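Alginate lyase (Bacteroides ovatus, PDB 3NNB) probably cleaves alginate by beta-elimination, breaking the glycosidic links between uronic acid units of this polysaccharide. Local coordinates at residues A4-Y9 / M174-T179; R35-A40 / V108-L113; L41-P46 / V128-V133; L113-S118 / T179-S184. All blocks are in the same frame, centred on the assembly; numbering follows the deposited sequence. Where two conformers were deposited one is given.

Contact 1: residues A4-Y9 / M174-T179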
loop_
_atom_site.group_PDB
_atom_site.type_symbol
_atom_site.label_atom_id
_atom_site.label_comp_id
_atom_site.label_asym_id
_atom_site.label_seq_id
_atom_site.Cartn_x
_atom_site.Cartn_y
_atom_site.Cartn_z
ATOM N N ALA A 4 -13.189 10.753 -11.436
ATOM C CA ALA A 4 -13.579 10.194 -10.116
ATOM C C ALA A 4 -12.797 10.856 -8.989
ATOM O O ALA A 4 -11.717 11.399 -9.220
ATOM C CB ALA A 4 -13.360 8.700 -10.093
ATOM N N ASN A 5 -13.329 10.822 -7.778
ATOM C CA ASN A 5 -12.616 11.394 -6.641
ATOM C C ASN A 5 -11.551 10.452 -6.032
ATOM O O ASN A 5 -11.611 10.059 -4.876
ATOM C CB ASN A 5 -13.620 11.831 -5.613
ATOM C CG ASN A 5 -13.013 12.725 -4.566
ATOM O OD1 ASN A 5 -12.003 13.417 -4.809
ATOM N ND2 ASN A 5 -13.616 12.715 -3.387
ATOM N N THR A 6 -10.564 10.075 -6.841
ATOM C CA THR A 6 -9.474 9.220 -6.373
ATOM C C THR A 6 -8.343 10.049 -5.757
ATOM O O THR A 6 -8.064 11.193 -6.178
ATOM C CB THR A 6 -8.964 8.308 -7.491
ATOM O OG1 THR A 6 -8.478 9.066 -8.602
ATOM C CG2 THR A 6 -10.111 7.388 -8.012
ATOM N N ARG A 7 -7.654 9.442 -4.794
ATOM C CA ARG A 7 -6.604 10.124 -4.043
ATOM C C ARG A 7 -5.212 9.605 -4.330
ATOM O O ARG A 7 -4.256 10.383 -4.453
ATOM C CB ARG A 7 -6.911 10.049 -2.537
ATOM C CG ARG A 7 -8.281 10.548 -2.136
ATOM C CD ARG A 7 -8.457 12.027 -2.439
ATOM N NE ARG A 7 -9.726 12.486 -1.864
ATOM C CZ ARG A 7 -10.094 13.746 -1.667
ATOM N NH1 ARG A 7 -9.297 14.758 -1.957
ATOM N NH2 ARG A 7 -11.309 13.983 -1.153
ATOM N N ILE A 8 -5.077 8.286 -4.418
ATOM C CA ILE A 8 -3.822 7.628 -4.769
ATOM C C ILE A 8 -3.649 7.615 -6.282
ATOM O O ILE A 8 -2.589 7.976 -6.810
ATOM C CB ILE A 8 -3.789 6.167 -4.227
ATOM C CG1 ILE A 8 -3.740 6.175 -2.684
ATOM C CG2 ILE A 8 -2.632 5.413 -4.836
ATOM C CD1 ILE A 8 -2.388 6.385 -2.107
ATOM N N TYR A 9 -4.695 7.216 -6.994
ATOM C CA TYR A 9 -4.684 7.239 -8.467
ATOM C C TYR A 9 -4.919 8.685 -8.920
ATOM O O TYR A 9 -5.695 9.385 -8.308
ATOM C CB TYR A 9 -5.807 6.372 -9.067
ATOM C CG TYR A 9 -5.796 4.883 -8.735
ATOM C CD1 TYR A 9 -4.624 4.209 -8.488
ATOM C CD2 TYR A 9 -6.993 4.160 -8.703
ATOM C CE1 TYR A 9 -4.640 2.817 -8.185
ATOM C CE2 TYR A 9 -7.013 2.793 -8.414
ATOM C CZ TYR A 9 -5.856 2.135 -8.189
ATOM O OH TYR A 9 -5.883 0.762 -7.906
HETATM N N MSE A 174 -7.335 0.355 -2.344
HETATM C CA MSE A 174 -8.668 -0.228 -2.335
HETATM C C MSE A 174 -9.785 0.813 -2.243
HETATM O O MSE A 174 -10.809 0.690 -2.887
HETATM C CB MSE A 174 -8.789 -1.222 -1.185
HETATM C CG MSE A 174 -10.002 -2.089 -1.317
HETATM SE SE MSE A 174 -10.348 -3.201 0.235
HETATM C CE MSE A 174 -10.924 -1.795 1.377
ATOM N N ILE A 175 -9.553 1.854 -1.447
ATOM C CA ILE A 175 -10.542 2.905 -1.274
ATOM C C ILE A 175 -10.803 3.585 -2.628
ATOM O O ILE A 175 -11.959 3.853 -2.965
ATOM C CB ILE A 175 -10.112 3.928 -0.218
ATOM C CG1 ILE A 175 -10.410 3.349 1.182
ATOM C CG2 ILE A 175 -10.806 5.301 -0.474
ATOM C CD1 ILE A 175 -9.687 4.115 2.335
ATOM N N ASP A 176 -9.749 3.844 -3.395
ATOM C CA ASP A 176 -9.931 4.422 -4.738
ATOM C C ASP A 176 -10.750 3.497 -5.634
ATOM O O ASP A 176 -11.634 3.972 -6.398
ATOM C CB ASP A 176 -8.618 4.785 -5.406
ATOM C CG ASP A 176 -8.000 6.053 -4.862
ATOM O OD1 ASP A 176 -8.628 6.755 -4.031
ATOM O OD2 ASP A 176 -6.865 6.321 -5.262
ATOM N N ALA A 177 -10.507 2.200 -5.542
ATOM C CA ALA A 177 -11.282 1.222 -6.342
ATOM C C ALA A 177 -12.750 1.242 -5.910
ATOM O O ALA A 177 -13.639 1.137 -6.761
ATOM C CB ALA A 177 -10.674 -0.173 -6.207
HETATM N N MSE A 178 -13.028 1.387 -4.609
HETATM C CA MSE A 178 -14.421 1.526 -4.122
HETATM C C MSE A 178 -15.086 2.797 -4.676
HETATM O O MSE A 178 -16.220 2.770 -5.189
HETATM C CB MSE A 178 -14.524 1.475 -2.604
HETATM C CG MSE A 178 -14.045 0.146 -2.038
HETATM SE SE MSE A 178 -14.536 -0.144 -0.195
HETATM C CE MSE A 178 -13.522 1.286 0.566
ATOM N N THR A 179 -14.343 3.894 -4.643
ATOM C CA THR A 179 -14.824 5.151 -5.213
ATOM C C THR A 179 -15.232 4.985 -6.667
ATOM O O THR A 179 -16.300 5.468 -7.083
ATOM C CB THR A 179 -13.808 6.308 -5.011
ATOM O OG1 THR A 179 -13.592 6.527 -3.615
ATOM C CG2 THR A 179 -14.291 7.608 -5.677
HETATM O O HOH W 1 -11.158 7.717 -3.287
#
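Asn5 meets helix 171-180 through its carbonyl: Asn5 O lies 3.7 Å from Thr179 CG2, and it also accepts from a water that donates to Asp176 OD1 and takes a hydrogen bond from Thr179 OG1. Asn5 is the centre of an inverse gamma turn, bending the chain just before the aspartate. At Thr6 the side chain runs across the carboxylate, with Thr6 CB 3.6 Å from Asp176 CG, while Thr6 OG1 donates back to Tyr9 O, tying the loop to itself. Threonine does both jobs, having a methyl for the helix and a hydroxyl for its own chain. The next three backbone amides converge on the carboxylate, which chi1 of -76° sets opposite the carbonyl carbon of Asp176 and beside its backbone N, facing the loop. Arg7 N gives a nearly straight bond (168°) to Asp176 OD1 over 3.0 Å, on the syn side but tilted from the carboxylate plane; the guanidinium turns elsewhere, to Thr294. Ile8 N reaches the syn lone pair of Asp176 OD2 at 2.8 Å, with a bent N-H angle of 134°. Tyr9 N meets Asp176 OD2 at 2.9 Å, almost in line with its C-O bond. The Tyr9 ring lies alongside the aspartate, pointing the other way, Tyr9 CD2 resting 3.7 Å from Asp176 CB, and its hydroxyl binds Glu173. Four donors, one of them water, thus satisfy a buried carboxylate, probably favouring its ionised form. Here a helix-borne aspartate anchors an irregular N-terminal segment through consecutive peptide N-H groups, fixing it on the mainly helical body of the lyase.

Contact 2: residues R35-A40 / V108-L113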
loop_
_atom_site.group_PDB
_atom_site.type_symbol
_atom_site.label_atom_id
_atom_site.label_comp_id
_atom_site.label_asym_id
_atom_site.label_seq_id
_atom_site.Cartn_x
_atom_site.Cartn_y
_atom_site.Cartn_z
ATOM N N ARG A 35 -9.243 -10.235 -17.588
ATOM C CA ARG A 35 -8.877 -11.621 -17.255
ATOM C C ARG A 35 -8.600 -11.803 -15.779
ATOM O O ARG A 35 -9.039 -12.782 -15.202
ATOM C CB ARG A 35 -7.687 -12.094 -18.076
ATOM C CG ARG A 35 -8.052 -12.423 -19.499
ATOM C CD ARG A 35 -6.845 -12.990 -20.261
ATOM N NE ARG A 35 -6.962 -12.740 -21.701
ATOM N N ASP A 36 -7.860 -10.882 -15.156
ATOM C CA ASP A 36 -7.615 -10.946 -13.721
ATOM C C ASP A 36 -8.981 -10.871 -12.973
ATOM O O ASP A 36 -9.204 -11.551 -11.980
ATOM C CB ASP A 36 -6.744 -9.772 -13.238
ATOM C CG ASP A 36 -5.284 -9.881 -13.646
ATOM O OD1 ASP A 36 -4.835 -10.939 -14.148
ATOM O OD2 ASP A 36 -4.601 -8.862 -13.437
ATOM N N ALA A 37 -9.885 -10.018 -13.424
ATOM C CA ALA A 37 -11.186 -9.881 -12.772
ATOM C C ALA A 37 -11.980 -11.154 -12.927
ATOM O O ALA A 37 -12.650 -11.582 -12.002
ATOM C CB ALA A 37 -11.971 -8.701 -13.405
ATOM N N ASP A 38 -11.922 -11.766 -14.118
ATOM C CA ASP A 38 -12.607 -13.060 -14.323
ATOM C C ASP A 38 -12.059 -14.122 -13.381
ATOM O O ASP A 38 -12.802 -14.969 -12.853
ATOM C CB ASP A 38 -12.479 -13.499 -15.804
ATOM C CG ASP A 38 -13.332 -12.674 -16.743
ATOM O OD1 ASP A 38 -14.288 -11.981 -16.319
ATOM O OD2 ASP A 38 -13.032 -12.716 -17.960
ATOM N N LYS A 39 -10.761 -14.074 -13.092
ATOM C CA LYS A 39 -10.180 -15.006 -12.127
ATOM C C LYS A 39 -10.694 -14.707 -10.703
ATOM O O LYS A 39 -11.005 -15.621 -9.922
ATOM C CB LYS A 39 -8.648 -14.928 -12.146
ATOM C CG LYS A 39 -8.008 -15.549 -13.369
ATOM C CD LYS A 39 -6.471 -15.367 -13.334
ATOM C CE LYS A 39 -5.849 -15.630 -14.703
ATOM N NZ LYS A 39 -4.440 -15.134 -14.785
ATOM N N ALA A 40 -10.840 -13.414 -10.380
ATOM C CA ALA A 40 -11.364 -13.013 -9.087
ATOM C C ALA A 40 -12.802 -13.467 -8.903
ATOM O O ALA A 40 -13.214 -13.721 -7.758
ATOM C CB ALA A 40 -11.221 -11.490 -8.855
ATOM N N VAL A 108 -10.718 -6.823 -4.633
ATOM C CA VAL A 108 -11.627 -5.691 -4.673
ATOM C C VAL A 108 -11.061 -4.621 -5.583
ATOM O O VAL A 108 -11.806 -3.999 -6.350
ATOM C CB VAL A 108 -11.886 -5.150 -3.256
ATOM C CG1 VAL A 108 -12.538 -3.780 -3.313
ATOM C CG2 VAL A 108 -12.773 -6.194 -2.449
ATOM N N THR A 109 -9.740 -4.419 -5.501
ATOM C CA THR A 109 -9.047 -3.450 -6.365
ATOM C C THR A 109 -9.165 -3.858 -7.849
ATOM O O THR A 109 -9.554 -3.039 -8.705
ATOM C CB THR A 109 -7.605 -3.202 -5.895
ATOM O OG1 THR A 109 -7.663 -2.540 -4.615
ATOM C CG2 THR A 109 -6.826 -2.337 -6.875
ATOM N N THR A 110 -8.853 -5.110 -8.159
ATOM C CA THR A 110 -8.992 -5.651 -9.503
ATOM C C THR A 110 -10.427 -5.463 -10.033
ATOM O O THR A 110 -10.645 -5.010 -11.185
ATOM C CB THR A 110 -8.626 -7.156 -9.516
ATOM O OG1 THR A 110 -7.243 -7.307 -9.157
ATOM C CG2 THR A 110 -8.884 -7.811 -10.865
ATOM N N LEU A 111 -11.406 -5.864 -9.221
ATOM C CA LEU A 111 -12.802 -5.825 -9.614
ATOM C C LEU A 111 -13.319 -4.416 -9.801
ATOM O O LEU A 111 -14.076 -4.151 -10.729
ATOM C CB LEU A 111 -13.689 -6.616 -8.643
ATOM C CG LEU A 111 -13.384 -8.146 -8.725
ATOM C CD1 LEU A 111 -13.861 -8.847 -7.409
ATOM C CD2 LEU A 111 -13.991 -8.821 -10.022
ATOM N N GLY A 112 -12.941 -3.490 -8.918
ATOM C CA GLY A 112 -13.377 -2.129 -9.037
ATOM C C GLY A 112 -12.798 -1.485 -10.297
ATOM O O GLY A 112 -13.502 -0.796 -11.032
ATOM N N LEU A 113 -11.520 -1.709 -10.529
ATOM C CA LEU A 113 -10.879 -1.236 -11.760
ATOM C C LEU A 113 -11.557 -1.872 -12.998
ATOM O O LEU A 113 -11.838 -1.195 -13.979
ATOM C CB LEU A 113 -9.400 -1.561 -11.736
ATOM C CG LEU A 113 -8.565 -0.629 -10.874
ATOM C CD1 LEU A 113 -7.138 -1.213 -10.776
ATOM C CD2 LEU A 113 -8.541 0.819 -11.375
#
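Thr110 turns its methyl toward helix 27-41 because chi1 of -63° sets OG1 beside its own backbone N and swings CG2 to the far side of that nitrogen. Leu111 CG lies opposite its carbonyl carbon (chi1 -67°), and the chain then extends so that both methyls reach the same helix. The result is close helix-on-helix packing, consistent with the alpha/alpha toroid of six-hairpin glycosidase relatives: the segments 35-40 and 108-113 run past each other at 125° between their N-to-C directions, with axes only 8.8 Å apart. Such an approach depends on small residues, and Ala37 and Ala40 provide them. Their CB atoms stand little above the helix surface, and the branched residues of the other helix fill the space beside them. Leu111 CD2 packs 3.9 Å from Ala37 CB, and Leu111 CG lies 4.0 Å from Ala40 CB, so that one leucine spans two residues a turn apart. Leu111 also touches Tyr123 and Lys126 of helix 121-136, which lies next to the pair. Polar ends are directed away from the apolar seam. Asp36 adds its CB, 3.7 Å from Thr110 CG2, while its carboxylate forms a salt bridge with Arg374; the hydroxyl of Thr110 bonds to Lys106 O one turn back and also to Arg374. The same arginine therefore bridges the two helices. Threonine divides these tasks between two branches: as its hydroxyl takes the polar partners, Thr110 CG2 presses against the backbone, 3.5 Å from Ala37 N.

Contact 3: residues L41-P46 / V128-V133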
loop_
_atom_site.group_PDB
_atom_site.type_symbol
_atom_site.label_atom_id
_atom_site.label_comp_id
_atom_site.label_asym_id
_atom_site.label_seq_id
_atom_site.Cartn_x
_atom_site.Cartn_y
_atom_site.Cartn_z
ATOM N N LEU A 41 -13.576 -13.536 -10.008
ATOM C CA LEU A 41 -14.967 -14.043 -9.912
ATOM C C LEU A 41 -15.032 -15.471 -9.395
ATOM O O LEU A 41 -16.024 -15.861 -8.804
ATOM C CB LEU A 41 -15.671 -13.981 -11.256
ATOM C CG LEU A 41 -15.966 -12.614 -11.877
ATOM C CD1 LEU A 41 -16.684 -12.776 -13.254
ATOM C CD2 LEU A 41 -16.780 -11.728 -10.954
ATOM N N LYS A 42 -13.987 -16.252 -9.654
ATOM C CA LYS A 42 -13.928 -17.637 -9.228
ATOM C C LYS A 42 -13.555 -17.806 -7.772
ATOM O O LYS A 42 -13.649 -18.920 -7.235
ATOM C CB LYS A 42 -12.882 -18.382 -10.075
ATOM C CG LYS A 42 -13.237 -18.448 -11.547
ATOM C CD LYS A 42 -12.159 -19.161 -12.351
ATOM C CE LYS A 42 -12.566 -19.276 -13.822
ATOM N NZ LYS A 42 -12.572 -17.994 -14.589
HETATM N N MSE A 43 -13.023 -16.755 -7.152
HETATM C CA MSE A 43 -12.464 -16.869 -5.788
HETATM C C MSE A 43 -13.575 -16.814 -4.742
HETATM O O MSE A 43 -14.477 -15.985 -4.814
HETATM C CB MSE A 43 -11.429 -15.769 -5.515
HETATM C CG MSE A 43 -10.838 -15.830 -4.094
HETATM SE SE MSE A 43 -9.575 -14.388 -3.726
HETATM C CE MSE A 43 -8.029 -15.071 -4.660
ATOM N N THR A 44 -13.504 -17.713 -3.754
ATOM C CA THR A 44 -14.425 -17.648 -2.620
ATOM C C THR A 44 -13.919 -16.529 -1.692
ATOM O O THR A 44 -12.743 -16.558 -1.289
ATOM C CB THR A 44 -14.450 -18.972 -1.826
ATOM O OG1 THR A 44 -14.886 -20.017 -2.700
ATOM C CG2 THR A 44 -15.379 -18.871 -0.619
ATOM N N PRO A 45 -14.777 -15.544 -1.365
ATOM C CA PRO A 45 -14.298 -14.469 -0.474
ATOM C C PRO A 45 -13.824 -15.036 0.869
ATOM O O PRO A 45 -14.576 -15.791 1.513
ATOM C CB PRO A 45 -15.505 -13.574 -0.301
ATOM C CG PRO A 45 -16.275 -13.731 -1.606
ATOM C CD PRO A 45 -16.105 -15.213 -1.936
ATOM N N PRO A 46 -12.579 -14.735 1.253
ATOM C CA PRO A 46 -12.089 -15.172 2.561
ATOM C C PRO A 46 -12.548 -14.243 3.694
ATOM O O PRO A 46 -13.168 -13.211 3.464
ATOM C CB PRO A 46 -10.575 -15.082 2.395
ATOM C CG PRO A 46 -10.405 -13.848 1.552
ATOM C CD PRO A 46 -11.575 -13.885 0.570
ATOM N N VAL A 128 -18.464 -6.272 -4.094
ATOM C CA VAL A 128 -19.333 -6.022 -2.930
ATOM C C VAL A 128 -19.474 -7.305 -2.081
ATOM O O VAL A 128 -19.560 -7.204 -0.861
ATOM C CB VAL A 128 -20.693 -5.385 -3.390
ATOM C CG1 VAL A 128 -21.700 -5.293 -2.251
ATOM C CG2 VAL A 128 -20.424 -3.984 -3.925
ATOM N N ASP A 129 -19.471 -8.490 -2.721
ATOM C CA ASP A 129 -19.516 -9.773 -2.000
ATOM C C ASP A 129 -18.253 -9.913 -1.145
ATOM O O ASP A 129 -18.362 -10.161 0.049
ATOM C CB ASP A 129 -19.682 -10.900 -3.012
ATOM C CG ASP A 129 -19.906 -12.264 -2.407
ATOM O OD1 ASP A 129 -20.253 -12.422 -1.226
ATOM O OD2 ASP A 129 -19.815 -13.204 -3.237
ATOM N N PHE A 130 -17.069 -9.679 -1.726
ATOM C CA PHE A 130 -15.840 -9.666 -0.924
ATOM C C PHE A 130 -15.935 -8.688 0.246
ATOM O O PHE A 130 -15.546 -9.004 1.338
ATOM C CB PHE A 130 -14.631 -9.233 -1.756
ATOM C CG PHE A 130 -14.003 -10.341 -2.582
ATOM C CD1 PHE A 130 -13.047 -11.175 -1.991
ATOM C CD2 PHE A 130 -14.257 -10.487 -3.963
ATOM C CE1 PHE A 130 -12.429 -12.164 -2.718
ATOM C CE2 PHE A 130 -13.641 -11.489 -4.700
ATOM C CZ PHE A 130 -12.740 -12.342 -4.069
ATOM N N LEU A 131 -16.396 -7.473 -0.017
ATOM C CA LEU A 131 -16.461 -6.442 1.032
ATOM C C LEU A 131 -17.469 -6.804 2.142
ATOM O O LEU A 131 -17.212 -6.544 3.323
ATOM C CB LEU A 131 -16.856 -5.128 0.424
ATOM C CG LEU A 131 -15.826 -4.448 -0.454
ATOM C CD1 LEU A 131 -16.434 -3.203 -1.195
ATOM C CD2 LEU A 131 -14.489 -4.080 0.296
ATOM N N ASN A 132 -18.631 -7.338 1.754
ATOM C CA ASN A 132 -19.620 -7.818 2.744
ATOM C C ASN A 132 -19.002 -8.865 3.655
ATOM O O ASN A 132 -19.073 -8.769 4.896
ATOM C CB ASN A 132 -20.865 -8.450 2.062
ATOM C CG ASN A 132 -21.812 -7.421 1.497
ATOM O OD1 ASN A 132 -21.897 -6.318 1.998
ATOM N ND2 ASN A 132 -22.587 -7.812 0.493
ATOM N N VAL A 133 -18.374 -9.850 3.038
ATOM C CA VAL A 133 -17.813 -10.968 3.798
ATOM C C VAL A 133 -16.696 -10.466 4.719
ATOM O O VAL A 133 -16.626 -10.831 5.892
ATOM C CB VAL A 133 -17.337 -12.090 2.890
ATOM C CG1 VAL A 133 -16.573 -13.148 3.708
ATOM C CG2 VAL A 133 -18.559 -12.712 2.154
HETATM O O HOH W 2 -13.672 -11.262 1.424
#
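Phe130 presents one face of its ring to Pro45, whose CG sits almost above the middle, 4.2 Å from the ring centroid and 11° off its normal, in a CH-pi contact. At the rim, near the ring plane, come Pro46 CD, 3.8 Å from Phe130 CE1, and the selenium of Met43, a selenomethionine. This last is a Met-aromatic contact at the edge, but the side chain was modelled in two conformers, so its detail is doubtful. Chi1 of -82° places the phenyl group beside its own backbone N and carries it out from helix 121-136 to the loop. Elsewhere around it Phe130 touches Ala107, Val108 and Leu111 of helix 98-118, which makes it a wedge between that helix and the loop. In what is probably an alpha/alpha toroid, the contact fastens the irregular link that leaves helix 27-41 onto helix 121-136, with helix 98-118 behind Phe130. Two consecutive prolines are apt in such a link: they stiffen an extended backbone that lacks the N-H groups at those positions, and their rings give C-H groups to an aromatic face and rim. Val133, one turn along from Phe130, continues the apolar strip with Val133 CB 4.0 Å from Pro45 CB. Val133 CG1 comes to 3.4 Å from Pro46 O. A water donates to Pro46 O and to Phe130 O, 2.9 Å from each, and so bridges loop and helix backbone. Further back along the loop, the ammonium of Lys126 binds the carbonyls of Leu41 and Met43, whereas Pro45 CG brushes the carboxylate of Asp129 at OD2, 3.9 Å away.

Contact 4: residues L113-S118 / T179-S184. With NA (sodium ion), chain B.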
loop_
_atom_site.group_PDB
_atom_site.type_symbol
_atom_site.label_atom_id
_atom_site.label_comp_id
_atom_site.label_asym_id
_atom_site.label_seq_id
_atom_site.Cartn_x
_atom_site.Cartn_y
_atom_site.Cartn_z
ATOM N N LEU A 113 -11.520 -1.709 -10.529
ATOM C CA LEU A 113 -10.879 -1.236 -11.760
ATOM C C LEU A 113 -11.557 -1.872 -12.998
ATOM O O LEU A 113 -11.838 -1.195 -13.979
ATOM C CB LEU A 113 -9.400 -1.561 -11.736
ATOM C CG LEU A 113 -8.565 -0.629 -10.874
ATOM C CD1 LEU A 113 -7.138 -1.213 -10.776
ATOM C CD2 LEU A 113 -8.541 0.819 -11.375
ATOM N N ALA A 114 -11.814 -3.169 -12.942
ATOM C CA ALA A 114 -12.505 -3.840 -14.048
ATOM C C ALA A 114 -13.892 -3.254 -14.288
ATOM O O ALA A 114 -14.274 -3.026 -15.462
ATOM C CB ALA A 114 -12.597 -5.379 -13.797
ATOM N N TYR A 115 -14.661 -3.009 -13.204
ATOM C CA TYR A 115 -15.941 -2.337 -13.377
ATOM C C TYR A 115 -15.765 -0.922 -14.030
ATOM O O TYR A 115 -16.493 -0.530 -14.958
ATOM C CB TYR A 115 -16.686 -2.211 -12.048
ATOM C CG TYR A 115 -17.893 -1.330 -12.193
ATOM C CD1 TYR A 115 -19.050 -1.819 -12.799
ATOM C CD2 TYR A 115 -17.864 -0.007 -11.811
ATOM C CE1 TYR A 115 -20.142 -0.983 -13.028
ATOM C CE2 TYR A 115 -18.965 0.817 -12.010
ATOM C CZ TYR A 115 -20.076 0.331 -12.629
ATOM O OH TYR A 115 -21.161 1.161 -12.798
ATOM N N TYR A 116 -14.789 -0.159 -13.564
ATOM C CA TYR A 116 -14.557 1.183 -14.079
ATOM C C TYR A 116 -14.287 1.178 -15.563
ATOM O O TYR A 116 -14.871 1.981 -16.316
ATOM C CB TYR A 116 -13.389 1.827 -13.328
ATOM C CG TYR A 116 -13.145 3.259 -13.722
ATOM C CD1 TYR A 116 -14.141 4.221 -13.558
ATOM C CD2 TYR A 116 -11.923 3.659 -14.250
ATOM C CE1 TYR A 116 -13.891 5.563 -13.928
ATOM C CE2 TYR A 116 -11.675 4.993 -14.612
ATOM C CZ TYR A 116 -12.668 5.919 -14.437
ATOM O OH TYR A 116 -12.431 7.230 -14.810
ATOM N N PHE A 117 -13.424 0.266 -16.001
ATOM C CA PHE A 117 -12.993 0.252 -17.395
ATOM C C PHE A 117 -14.046 -0.361 -18.325
ATOM O O PHE A 117 -14.140 0.046 -19.494
ATOM C CB PHE A 117 -11.643 -0.457 -17.536
ATOM C CG PHE A 117 -10.474 0.446 -17.220
ATOM C CD1 PHE A 117 -9.992 1.335 -18.167
ATOM C CD2 PHE A 117 -9.881 0.437 -15.984
ATOM C CE1 PHE A 117 -8.931 2.181 -17.860
ATOM C CE2 PHE A 117 -8.830 1.295 -15.672
ATOM C CZ PHE A 117 -8.361 2.161 -16.607
ATOM N N SER A 118 -14.805 -1.349 -17.832
ATOM C CA SER A 118 -15.704 -2.147 -18.674
ATOM C C SER A 118 -17.166 -1.766 -18.552
ATOM O O SER A 118 -17.958 -2.031 -19.479
ATOM C CB SER A 118 -15.577 -3.654 -18.369
ATOM O OG SER A 118 -16.184 -3.965 -17.121
ATOM N N THR A 179 -14.343 3.894 -4.643
ATOM C CA THR A 179 -14.824 5.151 -5.213
ATOM C C THR A 179 -15.232 4.985 -6.667
ATOM O O THR A 179 -16.300 5.468 -7.083
ATOM C CB THR A 179 -13.808 6.308 -5.011
ATOM O OG1 THR A 179 -13.592 6.527 -3.615
ATOM C CG2 THR A 179 -14.291 7.608 -5.677
ATOM N N LEU A 180 -14.383 4.302 -7.424
ATOM C CA LEU A 180 -14.579 4.032 -8.865
ATOM C C LEU A 180 -15.839 3.192 -9.164
ATOM O O LEU A 180 -16.397 3.267 -10.264
ATOM C CB LEU A 180 -13.325 3.401 -9.466
ATOM C CG LEU A 180 -12.080 4.258 -9.606
ATOM C CD1 LEU A 180 -10.932 3.395 -10.099
ATOM C CD2 LEU A 180 -12.323 5.494 -10.500
HETATM N N MSE A 181 -16.269 2.410 -8.182
HETATM C CA MSE A 181 -17.477 1.568 -8.233
HETATM C C MSE A 181 -18.750 2.138 -7.655
HETATM O O MSE A 181 -19.774 1.450 -7.679
HETATM C CB MSE A 181 -17.210 0.272 -7.412
HETATM C CG MSE A 181 -16.500 -0.704 -8.100
HETATM SE SE MSE A 181 -16.571 -2.238 -6.859
HETATM C CE MSE A 181 -15.046 -1.876 -5.657
ATOM N N GLU A 182 -18.718 3.347 -7.116
ATOM C CA GLU A 182 -19.858 3.892 -6.391
ATOM C C GLU A 182 -21.116 3.985 -7.267
ATOM O O GLU A 182 -22.226 3.820 -6.761
ATOM C CB GLU A 182 -19.512 5.266 -5.767
ATOM C CG GLU A 182 -18.635 5.109 -4.562
ATOM C CD GLU A 182 -18.406 6.403 -3.804
ATOM O OE1 GLU A 182 -18.983 7.429 -4.202
ATOM O OE2 GLU A 182 -17.646 6.362 -2.817
ATOM N N ASN A 183 -20.949 4.217 -8.560
ATOM C CA ASN A 183 -22.115 4.302 -9.472
ATOM C C ASN A 183 -22.582 2.934 -9.977
ATOM O O ASN A 183 -23.533 2.859 -10.727
ATOM C CB ASN A 183 -21.918 5.316 -10.627
ATOM C CG ASN A 183 -20.828 4.909 -11.650
ATOM O OD1 ASN A 183 -20.175 3.875 -11.544
ATOM N ND2 ASN A 183 -20.628 5.772 -12.636
ATOM N N SER A 184 -21.926 1.846 -9.551
ATOM C CA SER A 184 -22.470 0.516 -9.831
ATOM C C SER A 184 -23.782 0.299 -9.087
ATOM O O SER A 184 -24.066 0.956 -8.052
ATOM C CB SER A 184 -21.451 -0.564 -9.428
ATOM O OG SER A 184 -21.348 -0.717 -8.014
HETATM NA NA NA B . -24.271 2.587 -6.494
HETATM O O HOH W 3 -26.376 1.444 -5.951
HETATM O O HOH W 4 -25.499 3.867 -8.117
HETATM O O HOH W 5 -25.016 4.561 -5.124
#
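Met181 O, in the turn that packs against Tyr115, is gripped twice by Ser184: by its hydroxyl OG at 2.7 Å, in the carbonyl plane, and by its backbone N at 2.9 Å. The N-H bond closes a type I beta turn at the end of helix 171-180, and the hydroxyl reinforces it. Serine is small enough for a double role, since its short side chain folds back onto the carbonyl (chi1 73°) while Ser184 CB lies over one face of the Tyr115 ring, 3.9 Å from the centroid. The hydroxyl of Tyr115 donates to Asn183 OD1 from above the amide's carbonyl plane, though two conformers of Asn183 make this bond less certain. Next door Leu180 packs into helix 98-118: its CD2 stands 3.7 Å from the centroid of the Tyr116 ring, squarely over a face, and its CD1 meets Leu113 CD2. The same turn binds a sodium ion through Glu182 O at 2.4 Å and Ser184 O at 2.3 Å. Phe187 O and three waters complete six ligands. All are neutral oxygens, the Glu182 carboxylate being paired with Lys192 instead, which implies that carbonyl dipoles hold the cation and that its charge probably polarises these peptide groups.

From the N terminus, contact 1 closes the longest loop, joining the first residues to helix 171-180, and contacts 2 and 3 both lie within it. Contact 2 sets helix 27-41 against helix 98-118. Contact 3 then brings the loop after helix 27-41 to helix 121-136; these two cross, and they touch where Val108 and Leu111 meet Phe130. Contact 4 opens as contact 2 closes, at Leu113, and ends beyond contact 1, so it crosses contacts 1 and 3. It shares Thr179 with contact 1, and Leu180 touches both Ala4 and Thr6. Together they tie the N-terminal segment and four helices into one body.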